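Local atomic coordinates of phosphopantothenoylcysteine decarboxylase (Cryptococcus neoformans, PDB entry 6EOA), a protein that binds flavin mononucleotide and probably decarboxylates phosphopantothenoylcysteine in coenzyme A biosynthesis, as a member of the flavin-containing cysteine decarboxylase family. Residues V37-S42 with V65-T70; C139-L144 with P173-Y178. One frame throughout, in Å; residues are numbered along the deposited sequence.

Interaction 1 (V37-S42 with V65-T70); sequences VVLITS and VQVVAT. With FMN (flavin mononucleotide), chain B.
Val-37 to Thr-41 and Val-65 to Ala-69 run side by side as parallel strands, their short axes 4.6 Å apart at closest approach and inclined by 23°. Five backbone hydrogen bonds join them in an unbroken ladder, from Gln-66 N to Val-37 O at one end to Thr-70 N on Thr-41 O, 3.0 Å, at the other. Side chains alternate between the two faces. On the face of Val-38, Ile-40 and Val-68, Val-68 can be followed outward: its CB sits 4.1 Å from Ile-40 CG1, the two side chains lying alongside and pointing the same way. With CG1 anti to the backbone N (chi1 173°), CG2 lies anti to the carbonyl carbon and meets Val-38 CG1 at 4.0 Å. The side chain also packs on Ala-156 of helix 155-162 and Leu-127 of helix 123-130, the two helices that cover this face. On the other face, Leu-39 CB meets Val-65 CG2 at 4.3 Å, and Leu-39 and Val-67 pack against Val-54 of helix 50-59. Thr-41 OG1 lies 3.6 Å from Ala-69 CB and is hydrogen-bonded to Tyr-77 and Ser-73. Where the strands end, the contact turns polar. Thr-70 OG1 lies close to Ser-42 CA and donates to FMN O3P at 2.7 Å, and Ser-42 CB comes within 3.4 Å of FMN O2P. The apolar faces are buried under helices, and the C-terminal strand ends face the phosphate. Two adjacent parallel strands joined through helix 50-59 form a beta-alpha-beta unit of the Rossmann-like flavoprotein fold.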
ATOM      1  N   VAL A  37     -13.487 -12.049 -21.150  1.00 66.41           N
ATOM      2  CA  VAL A  37     -13.683 -11.519 -19.811  1.00 65.16           C
ATOM      3  C   VAL A  37     -12.455 -11.759 -18.953  1.00 61.89           C
ATOM      4  O   VAL A  37     -11.954 -12.879 -18.878  1.00 59.02           O
ATOM      5  CB  VAL A  37     -14.906 -12.159 -19.113  1.00 66.22           C
ATOM      6  CG1 VAL A  37     -15.169 -11.486 -17.781  1.00 67.44           C
ATOM      7  CG2 VAL A  37     -16.133 -12.071 -19.992  1.00 71.14           C
ATOM      8  N   VAL A  38     -11.966 -10.702 -18.317  1.00 61.41           N
ATOM      9  CA  VAL A  38     -10.957 -10.849 -17.283  1.00 58.45           C
ATOM     10  C   VAL A  38     -11.635 -10.804 -15.920  1.00 60.03           C
ATOM     11  O   VAL A  38     -12.294  -9.822 -15.574  1.00 63.26           O
ATOM     12  CB  VAL A  38      -9.875  -9.756 -17.365  1.00 58.70           C
ATOM     13  CG1 VAL A  38      -9.045  -9.732 -16.089  1.00 57.74           C
ATOM     14  CG2 VAL A  38      -8.988  -9.981 -18.575  1.00 58.98           C
ATOM     15  N   LEU A  39     -11.490 -11.878 -15.155  1.00 58.93           N
ATOM     16  CA  LEU A  39     -12.028 -11.913 -13.802  1.00 57.37           C
ATOM     17  C   LEU A  39     -10.946 -11.547 -12.788  1.00 57.86           C
ATOM     18  O   LEU A  39      -9.915 -12.211 -12.705  1.00 56.28           O
ATOM     19  CB  LEU A  39     -12.601 -13.293 -13.485  1.00 54.27           C
ATOM     20  CG  LEU A  39     -13.066 -13.506 -12.040  1.00 55.97           C
ATOM     21  CD1 LEU A  39     -14.338 -12.708 -11.735  1.00 59.19           C
ATOM     22  CD2 LEU A  39     -13.265 -14.988 -11.748  1.00 54.67           C
ATOM     23  N   ILE A  40     -11.172 -10.476 -12.034  1.00 57.12           N
ATOM     24  CA  ILE A  40     -10.265 -10.118 -10.953  1.00 54.28           C
ATOM     25  C   ILE A  40     -10.859 -10.576  -9.632  1.00 56.03           C
ATOM     26  O   ILE A  40     -11.974 -10.191  -9.277  1.00 58.08           O
ATOM     27  CB  ILE A  40      -9.983  -8.604 -10.893  1.00 50.68           C
ATOM     28  CG1 ILE A  40      -9.350  -8.119 -12.195  1.00 51.72           C
ATOM     29  CG2 ILE A  40      -9.046  -8.288  -9.735  1.00 46.70           C
ATOM     30  CD1 ILE A  40      -9.048  -6.627 -12.201  1.00 50.87           C
ATOM     31  N   THR A  41     -10.120 -11.419  -8.918  1.00 57.28           N
ATOM     32  CA  THR A  41     -10.554 -11.913  -7.616  1.00 57.84           C
ATOM     33  C   THR A  41      -9.664 -11.321  -6.535  1.00 57.37           C
ATOM     34  O   THR A  41      -8.442 -11.288  -6.680  1.00 57.12           O
ATOM     35  CB  THR A  41     -10.513 -13.454  -7.537  1.00 56.74           C
ATOM     36  OG1 THR A  41      -9.153 -13.905  -7.504  1.00 54.90           O
ATOM     37  CG2 THR A  41     -11.217 -14.069  -8.743  1.00 51.01           C
ATOM     38  N   SER A  42     -10.276 -10.835  -5.459  1.00 55.41           N
ATOM     39  CA  SER A  42      -9.522 -10.209  -4.379  1.00 55.70           C
ATOM     40  C   SER A  42      -9.746 -10.939  -3.056  1.00 55.11           C
ATOM     41  O   SER A  42     -10.449 -11.948  -3.006  1.00 55.88           O
ATOM     42  CB  SER A  42      -9.895  -8.732  -4.246  1.00 55.24           C
ATOM     43  OG  SER A  42     -11.259  -8.574  -3.900  1.00 58.80           O
ATOM     44  N   VAL A  65     -12.361 -16.703 -20.643  1.00 65.62           N
ATOM     45  CA  VAL A  65     -12.076 -16.040 -19.382  1.00 63.59           C
ATOM     46  C   VAL A  65     -10.608 -16.161 -18.992  1.00 61.79           C
ATOM     47  O   VAL A  65      -9.993 -17.219 -19.137  1.00 61.22           O
ATOM     48  CB  VAL A  65     -12.968 -16.598 -18.242  1.00 59.45           C
ATOM     49  CG1 VAL A  65     -12.789 -18.104 -18.093  1.00 63.49           C
ATOM     50  CG2 VAL A  65     -12.683 -15.880 -16.933  1.00 57.86           C
ATOM     51  N   GLN A  66     -10.045 -15.051 -18.529  1.00 58.45           N
ATOM     52  CA  GLN A  66      -8.742 -15.065 -17.888  1.00 59.33           C
ATOM     53  C   GLN A  66      -8.905 -14.538 -16.468  1.00 57.18           C
ATOM     54  O   GLN A  66      -9.771 -13.703 -16.202  1.00 56.80           O
ATOM     55  CB  GLN A  66      -7.730 -14.236 -18.677  1.00 63.15           C
ATOM     56  CG  GLN A  66      -7.269 -14.908 -19.965  1.00 70.34           C
ATOM     57  CD  GLN A  66      -6.722 -16.303 -19.725  1.00 79.97           C
ATOM     58  OE1 GLN A  66      -5.823 -16.500 -18.903  1.00 83.79           O
ATOM     59  NE2 GLN A  66      -7.265 -17.283 -20.441  1.00 84.28           N
ATOM     60  N   VAL A  67      -8.082 -15.034 -15.554  1.00 55.04           N
ATOM     61  CA  VAL A  67      -8.247 -14.720 -14.142  1.00 53.91           C
ATOM     62  C   VAL A  67      -7.038 -13.989 -13.568  1.00 54.84           C
ATOM     63  O   VAL A  67      -5.899 -14.411 -13.762  1.00 55.45           O
ATOM     64  CB  VAL A  67      -8.490 -15.998 -13.321  1.00 51.01           C
ATOM     65  CG1 VAL A  67      -8.623 -15.672 -11.834  1.00 50.06           C
ATOM     66  CG2 VAL A  67      -9.723 -16.725 -13.834  1.00 51.11           C
ATOM     67  N   VAL A  68      -7.300 -12.893 -12.864  1.00 54.25           N
ATOM     68  CA  VAL A  68      -6.264 -12.188 -12.116  1.00 51.94           C
ATOM     69  C   VAL A  68      -6.553 -12.276 -10.626  1.00 51.60           C
ATOM     70  O   VAL A  68      -7.610 -11.848 -10.165  1.00 55.83           O
ATOM     71  CB  VAL A  68      -6.170 -10.712 -12.528  1.00 51.23           C
ATOM     72  CG1 VAL A  68      -5.193  -9.966 -11.614  1.00 48.13           C
ATOM     73  CG2 VAL A  68      -5.754 -10.602 -13.987  1.00 50.04           C
ATOM     74  N   ALA A  69      -5.617 -12.841  -9.875  1.00 52.42           N
ATOM     75  CA  ALA A  69      -5.807 -13.026  -8.444  1.00 51.12           C
ATOM     76  C   ALA A  69      -4.852 -12.149  -7.650  1.00 52.19           C
ATOM     77  O   ALA A  69      -3.647 -12.171  -7.875  1.00 53.60           O
ATOM     78  CB  ALA A  69      -5.615 -14.487  -8.068  1.00 49.41           C
ATOM     79  N   THR A  70      -5.397 -11.367  -6.727  1.00 51.85           N
ATOM     80  CA  THR A  70      -4.564 -10.660  -5.771  1.00 52.94           C
ATOM     81  C   THR A  70      -3.968 -11.704  -4.838  1.00 56.68           C
ATOM     82  O   THR A  70      -4.464 -12.834  -4.778  1.00 58.19           O
ATOM     83  CB  THR A  70      -5.354  -9.626  -4.977  1.00 49.93           C
ATOM     84  OG1 THR A  70      -6.262 -10.289  -4.087  1.00 50.72           O
ATOM     85  CG2 THR A  70      -6.138  -8.719  -5.912  1.00 46.42           C
TER
HETATM   86  N1  FMN B 801     -11.944  -8.246   3.319  1.00 68.11           N
HETATM   87  C2  FMN B 801     -13.102  -7.909   2.646  1.00 67.99           C
HETATM   88  O2  FMN B 801     -13.225  -6.778   2.172  1.00 64.63           O
HETATM   89  N3  FMN B 801     -14.120  -8.839   2.514  1.00 69.20           N
HETATM   90  C4  FMN B 801     -13.985 -10.106   3.050  1.00 73.02           C
HETATM   91  O4  FMN B 801     -14.895 -10.925   2.924  1.00 74.67           O
HETATM   92  C4A FMN B 801     -12.816 -10.449   3.727  1.00 71.19           C
HETATM   93  N5  FMN B 801     -12.664 -11.712   4.270  1.00 68.94           N
HETATM   94  C5A FMN B 801     -11.498 -12.045   4.936  1.00 68.34           C
HETATM   95  C6  FMN B 801     -11.340 -13.318   5.478  1.00 65.10           C
HETATM   96  C7  FMN B 801     -10.168 -13.654   6.148  1.00 64.71           C
HETATM   97  C7M FMN B 801     -10.001 -15.026   6.736  1.00 62.85           C
HETATM   98  C8  FMN B 801      -9.151 -12.711   6.274  1.00 68.13           C
HETATM   99  C8M FMN B 801      -7.878 -13.048   6.995  1.00 70.53           C
HETATM  100  C9  FMN B 801      -9.309 -11.442   5.732  1.00 67.45           C
HETATM  101  C9A FMN B 801     -10.480 -11.105   5.064  1.00 68.37           C
HETATM  102  N10 FMN B 801     -10.632  -9.841   4.521  1.00 68.15           N
HETATM  103  C10 FMN B 801     -11.796  -9.509   3.857  1.00 68.69           C
HETATM  104  C1' FMN B 801      -9.538  -8.824   4.659  1.00 62.60           C
HETATM  105  C2' FMN B 801      -8.671  -8.820   3.405  1.00 60.70           C
HETATM  106  O2' FMN B 801      -8.360 -10.140   3.001  1.00 60.87           O
HETATM  107  C3' FMN B 801      -7.387  -8.042   3.655  1.00 60.81           C
HETATM  108  O3' FMN B 801      -7.729  -6.683   3.815  1.00 59.81           O
HETATM  109  C4' FMN B 801      -6.422  -8.209   2.486  1.00 64.10           C
HETATM  110  O4' FMN B 801      -5.136  -7.749   2.844  1.00 67.66           O
HETATM  111  C5' FMN B 801      -6.929  -7.438   1.276  1.00 62.75           C
HETATM  112  O5' FMN B 801      -6.168  -7.790   0.143  1.00 63.46           O
HETATM  113  P   FMN B 801      -6.759  -7.533  -1.338  1.00 56.32           P
HETATM  114  O1P FMN B 801      -6.678  -6.054  -1.642  1.00 53.37           O
HETATM  115  O2P FMN B 801      -8.199  -7.982  -1.452  1.00 56.82           O
HETATM  116  O3P FMN B 801      -5.919  -8.311  -2.315  1.00 57.17           O

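Interaction 2 (C139-L144 with P173-Y178); sequences CSADLL and PAMNTY. With FMN (flavin mononucleotide), chain B.
Pro-173 enters the contact beside Cys-139 as the last parallel bridge between two neighbouring strands, with CA atoms 4.5 Å apart; its CA-H also points at Cys-139 O. The next residue, Ala-174, bonds through both its N and its O. Its N donates to Cys-139 O over 3.0 Å, from a position 35° out of the carbonyl plane, while its O accepts from FMN N3 at 2.8 Å. The second strand therefore hands the flavin an acceptor just as it leaves the sheet. Met-175 follows and turns back toward the first segment. Its CG lies between the backbone N and the carbonyl carbon (chi1 60°); this turn and the extended chi2 bring SD to 3.7 Å from Ala-141 CB, and the bend at chi3 sets CE near Ala-141 N and CA. Met-175 CB also touches the pyrimidine, 3.3 Å from FMN O2. Asn-176 then caps the following helix, its OD1 accepting from Tyr-178 N. The facing segment completes the grip on the cofactor. Ala-141 N donates almost straight to FMN O2, so that O2 and N3 are read by one backbone group from each segment. Ser-140, the N-cap of helix 141-149, has an OG that does two jobs, accepting from Leu-143 N at 3.2 Å and donating to FMN O2P at 2.6 Å. The start of this helix is thus turned toward the phosphate, where its dipole would probably help to offset the negative charge. Cys-152 of the second subunit also bonds the flavin through its backbone O, placing the pocket at a subunit boundary. Two strand-to-helix junctions, both at the pyrimidine and the first also at the phosphate, form part of the FMN site of this HFCD-family fold.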
ATOM      1  N   CYS A 139     -14.787  -7.948  -4.881  1.00 56.87           N
ATOM      2  CA  CYS A 139     -13.949  -6.788  -4.615  1.00 53.73           C
ATOM      3  C   CYS A 139     -13.921  -6.506  -3.122  1.00 55.80           C
ATOM      4  O   CYS A 139     -14.940  -6.141  -2.535  1.00 60.55           O
ATOM      5  CB  CYS A 139     -14.452  -5.557  -5.369  1.00 56.59           C
ATOM      6  SG  CYS A 139     -13.412  -4.088  -5.137  1.00 61.47           S
ATOM      7  N   SER A 140     -12.760  -6.685  -2.505  1.00 57.85           N
ATOM      8  CA  SER A 140     -12.614  -6.412  -1.080  1.00 55.43           C
ATOM      9  C   SER A 140     -12.665  -4.913  -0.817  1.00 54.55           C
ATOM     10  O   SER A 140     -12.643  -4.114  -1.751  1.00 53.34           O
ATOM     11  CB  SER A 140     -11.307  -6.995  -0.551  1.00 54.71           C
ATOM     12  OG  SER A 140     -10.194  -6.396  -1.195  1.00 57.09           O
ATOM     13  N   ALA A 141     -12.749  -4.536   0.456  1.00 55.90           N
ATOM     14  CA  ALA A 141     -12.699  -3.129   0.837  1.00 55.22           C
ATOM     15  C   ALA A 141     -11.333  -2.541   0.500  1.00 55.80           C
ATOM     16  O   ALA A 141     -11.230  -1.391   0.080  1.00 60.04           O
ATOM     17  CB  ALA A 141     -12.998  -2.964   2.320  1.00 52.69           C
ATOM     18  N   ASP A 142     -10.288  -3.343   0.682  1.00 55.30           N
ATOM     19  CA  ASP A 142      -8.923  -2.913   0.390  1.00 55.55           C
ATOM     20  C   ASP A 142      -8.744  -2.593  -1.090  1.00 55.82           C
ATOM     21  O   ASP A 142      -8.196  -1.549  -1.447  1.00 56.56           O
ATOM     22  CB  ASP A 142      -7.916  -3.985   0.811  1.00 58.07           C
ATOM     23  CG  ASP A 142      -6.469  -3.510   0.704  1.00 60.96           C
ATOM     24  OD1 ASP A 142      -6.136  -2.451   1.280  1.00 58.01           O
ATOM     25  OD2 ASP A 142      -5.664  -4.198   0.038  1.00 61.89           O
ATOM     26  N   LEU A 143      -9.205  -3.495  -1.950  1.00 53.40           N
ATOM     27  CA  LEU A 143      -9.046  -3.295  -3.382  1.00 54.42           C
ATOM     28  C   LEU A 143      -9.869  -2.094  -3.834  1.00 57.65           C
ATOM     29  O   LEU A 143      -9.424  -1.306  -4.669  1.00 58.10           O
ATOM     30  CB  LEU A 143      -9.448  -4.550  -4.154  1.00 53.50           C
ATOM     31  CG  LEU A 143      -9.357  -4.457  -5.680  1.00 53.75           C
ATOM     32  CD1 LEU A 143      -7.964  -4.016  -6.111  1.00 48.68           C
ATOM     33  CD2 LEU A 143      -9.711  -5.796  -6.303  1.00 50.61           C
ATOM     34  N   LEU A 144     -11.062  -1.949  -3.261  1.00 56.22           N
ATOM     35  CA  LEU A 144     -11.912  -0.798  -3.534  1.00 57.31           C
ATOM     36  C   LEU A 144     -11.199   0.497  -3.158  1.00 55.88           C
ATOM     37  O   LEU A 144     -11.197   1.462  -3.922  1.00 58.97           O
ATOM     38  CB  LEU A 144     -13.238  -0.915  -2.776  1.00 58.14           C
ATOM     39  CG  LEU A 144     -14.128   0.327  -2.848  1.00 61.72           C
ATOM     40  CD1 LEU A 144     -14.518   0.629  -4.292  1.00 62.46           C
ATOM     41  CD2 LEU A 144     -15.368   0.172  -1.974  1.00 61.47           C
ATOM     42  N   PRO A 173     -18.598  -5.543  -4.766  1.00 61.48           N
ATOM     43  CA  PRO A 173     -18.101  -5.442  -3.391  1.00 61.34           C
ATOM     44  C   PRO A 173     -18.548  -6.638  -2.561  1.00 63.55           C
ATOM     45  O   PRO A 173     -19.672  -7.118  -2.716  1.00 65.01           O
ATOM     46  CB  PRO A 173     -18.727  -4.140  -2.879  1.00 59.31           C
ATOM     47  CG  PRO A 173     -19.053  -3.359  -4.117  1.00 60.60           C
ATOM     48  CD  PRO A 173     -19.432  -4.387  -5.139  1.00 59.87           C
ATOM     49  N   ALA A 174     -17.657  -7.125  -1.707  1.00 60.63           N
ATOM     50  CA  ALA A 174     -17.942  -8.281  -0.870  1.00 62.18           C
ATOM     51  C   ALA A 174     -17.117  -8.190   0.398  1.00 63.22           C
ATOM     52  O   ALA A 174     -15.902  -8.390   0.375  1.00 59.73           O
ATOM     53  CB  ALA A 174     -17.646  -9.567  -1.606  1.00 58.96           C
ATOM     54  N   MET A 175     -17.779  -7.882   1.506  1.00 65.23           N
ATOM     55  CA  MET A 175     -17.062  -7.622   2.741  1.00 65.43           C
ATOM     56  C   MET A 175     -17.956  -7.778   3.959  1.00 69.30           C
ATOM     57  O   MET A 175     -19.181  -7.857   3.842  1.00 70.48           O
ATOM     58  CB  MET A 175     -16.450  -6.214   2.707  1.00 61.76           C
ATOM     59  CG  MET A 175     -17.459  -5.082   2.552  1.00 61.49           C
ATOM     60  SD  MET A 175     -16.693  -3.504   2.106  1.00 69.18           S
ATOM     61  CE  MET A 175     -16.422  -3.748   0.351  1.00 62.42           C
ATOM     62  N   ASN A 176     -17.325  -7.844   5.128  1.00 70.39           N
ATOM     63  CA  ASN A 176     -18.048  -7.831   6.387  1.00 70.13           C
ATOM     64  C   ASN A 176     -18.930  -6.595   6.421  1.00 68.48           C
ATOM     65  O   ASN A 176     -18.535  -5.536   5.929  1.00 65.30           O
ATOM     66  CB  ASN A 176     -17.081  -7.851   7.570  1.00 71.47           C
ATOM     67  CG  ASN A 176     -17.787  -7.696   8.900  1.00 75.79           C
ATOM     68  OD1 ASN A 176     -17.860  -6.598   9.449  1.00 79.26           O
ATOM     69  ND2 ASN A 176     -18.317  -8.795   9.421  1.00 75.72           N
ATOM     70  N   THR A 177     -20.127  -6.732   6.981  1.00 69.14           N
ATOM     71  CA  THR A 177     -21.115  -5.670   6.898  1.00 71.15           C
ATOM     72  C   THR A 177     -20.628  -4.378   7.546  1.00 70.96           C
ATOM     73  O   THR A 177     -20.967  -3.287   7.095  1.00 74.09           O
ATOM     74  CB  THR A 177     -22.462  -6.096   7.535  1.00 75.29           C
ATOM     75  OG1 THR A 177     -23.358  -4.978   7.549  1.00 76.33           O
ATOM     76  CG2 THR A 177     -22.258  -6.608   8.953  1.00 79.21           C
ATOM     77  N   TYR A 178     -19.812  -4.495   8.586  1.00 70.13           N
ATOM     78  CA  TYR A 178     -19.293  -3.307   9.248  1.00 71.34           C
ATOM     79  C   TYR A 178     -18.191  -2.647   8.425  1.00 69.19           C
ATOM     80  O   TYR A 178     -17.914  -1.460   8.590  1.00 68.64           O
ATOM     81  CB  TYR A 178     -18.795  -3.650  10.651  1.00 75.44           C
ATOM     82  CG  TYR A 178     -19.922  -3.765  11.650  1.00 84.98           C
ATOM     83  CD1 TYR A 178     -20.869  -2.755  11.767  1.00 90.60           C
ATOM     84  CD2 TYR A 178     -20.057  -4.886  12.458  1.00 89.49           C
ATOM     85  CE1 TYR A 178     -21.912  -2.851  12.670  1.00 95.39           C
ATOM     86  CE2 TYR A 178     -21.098  -4.992  13.366  1.00 94.43           C
ATOM     87  CZ  TYR A 178     -22.023  -3.972  13.468  1.00 97.79           C
ATOM     88  OH  TYR A 178     -23.061  -4.068  14.367  1.00103.70           O
TER
HETATM   89  N1  FMN B 801     -11.944  -8.246   3.319  1.00 68.11           N
HETATM   90  C2  FMN B 801     -13.102  -7.909   2.646  1.00 67.99           C
HETATM   91  O2  FMN B 801     -13.225  -6.778   2.172  1.00 64.63           O
HETATM   92  N3  FMN B 801     -14.120  -8.839   2.514  1.00 69.20           N
HETATM   93  C4  FMN B 801     -13.985 -10.106   3.050  1.00 73.02           C
HETATM   94  O4  FMN B 801     -14.895 -10.925   2.924  1.00 74.67           O
HETATM   95  C4A FMN B 801     -12.816 -10.449   3.727  1.00 71.19           C
HETATM   96  N5  FMN B 801     -12.664 -11.712   4.270  1.00 68.94           N
HETATM   97  C5A FMN B 801     -11.498 -12.045   4.936  1.00 68.34           C
HETATM   98  C6  FMN B 801     -11.340 -13.318   5.478  1.00 65.10           C
HETATM   99  C7  FMN B 801     -10.168 -13.654   6.148  1.00 64.71           C
HETATM  100  C7M FMN B 801     -10.001 -15.026   6.736  1.00 62.85           C
HETATM  101  C8  FMN B 801      -9.151 -12.711   6.274  1.00 68.13           C
HETATM  102  C8M FMN B 801      -7.878 -13.048   6.995  1.00 70.53           C
HETATM  103  C9  FMN B 801      -9.309 -11.442   5.732  1.00 67.45           C
HETATM  104  C9A FMN B 801     -10.480 -11.105   5.064  1.00 68.37           C
HETATM  105  N10 FMN B 801     -10.632  -9.841   4.521  1.00 68.15           N
HETATM  106  C10 FMN B 801     -11.796  -9.509   3.857  1.00 68.69           C
HETATM  107  C1' FMN B 801      -9.538  -8.824   4.659  1.00 62.60           C
HETATM  108  C2' FMN B 801      -8.671  -8.820   3.405  1.00 60.70           C
HETATM  109  O2' FMN B 801      -8.360 -10.140   3.001  1.00 60.87           O
HETATM  110  C3' FMN B 801      -7.387  -8.042   3.655  1.00 60.81           C
HETATM  111  O3' FMN B 801      -7.729  -6.683   3.815  1.00 59.81           O
HETATM  112  C4' FMN B 801      -6.422  -8.209   2.486  1.00 64.10           C
HETATM  113  O4' FMN B 801      -5.136  -7.749   2.844  1.00 67.66           O
HETATM  114  C5' FMN B 801      -6.929  -7.438   1.276  1.00 62.75           C
HETATM  115  O5' FMN B 801      -6.168  -7.790   0.143  1.00 63.46           O
HETATM  116  P   FMN B 801      -6.759  -7.533  -1.338  1.00 56.32           P
HETATM  117  O1P FMN B 801      -6.678  -6.054  -1.642  1.00 53.37           O
HETATM  118  O2P FMN B 801      -8.199  -7.982  -1.452  1.00 56.82           O
HETATM  119  O3P FMN B 801      -5.919  -8.311  -2.315  1.00 57.17           O

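How the interactions relate
Following the chain from its N terminus, strand 35-41 leads through helix 50-59 to strand 63-69, and interaction 1 closes that loop. Only afterwards does the chain reach strand 133-139, whose end opens interaction 2; the return of strand 169-173 closes this second loop. The two loops stand in series, neither enclosing nor crossing the other. In the sheet, strand 35-41 lies between 63-69 and 133-139, so it pairs with a strand from each contact. Ser-42 joins the contacts directly: its OG is probably hydrogen-bonded to Ser-140 N at 2.8 Å, and its CB packs against Leu-143 CD2. FMN spans both, with its phosphate approached from both contacts and its pyrimidine held in interaction 2.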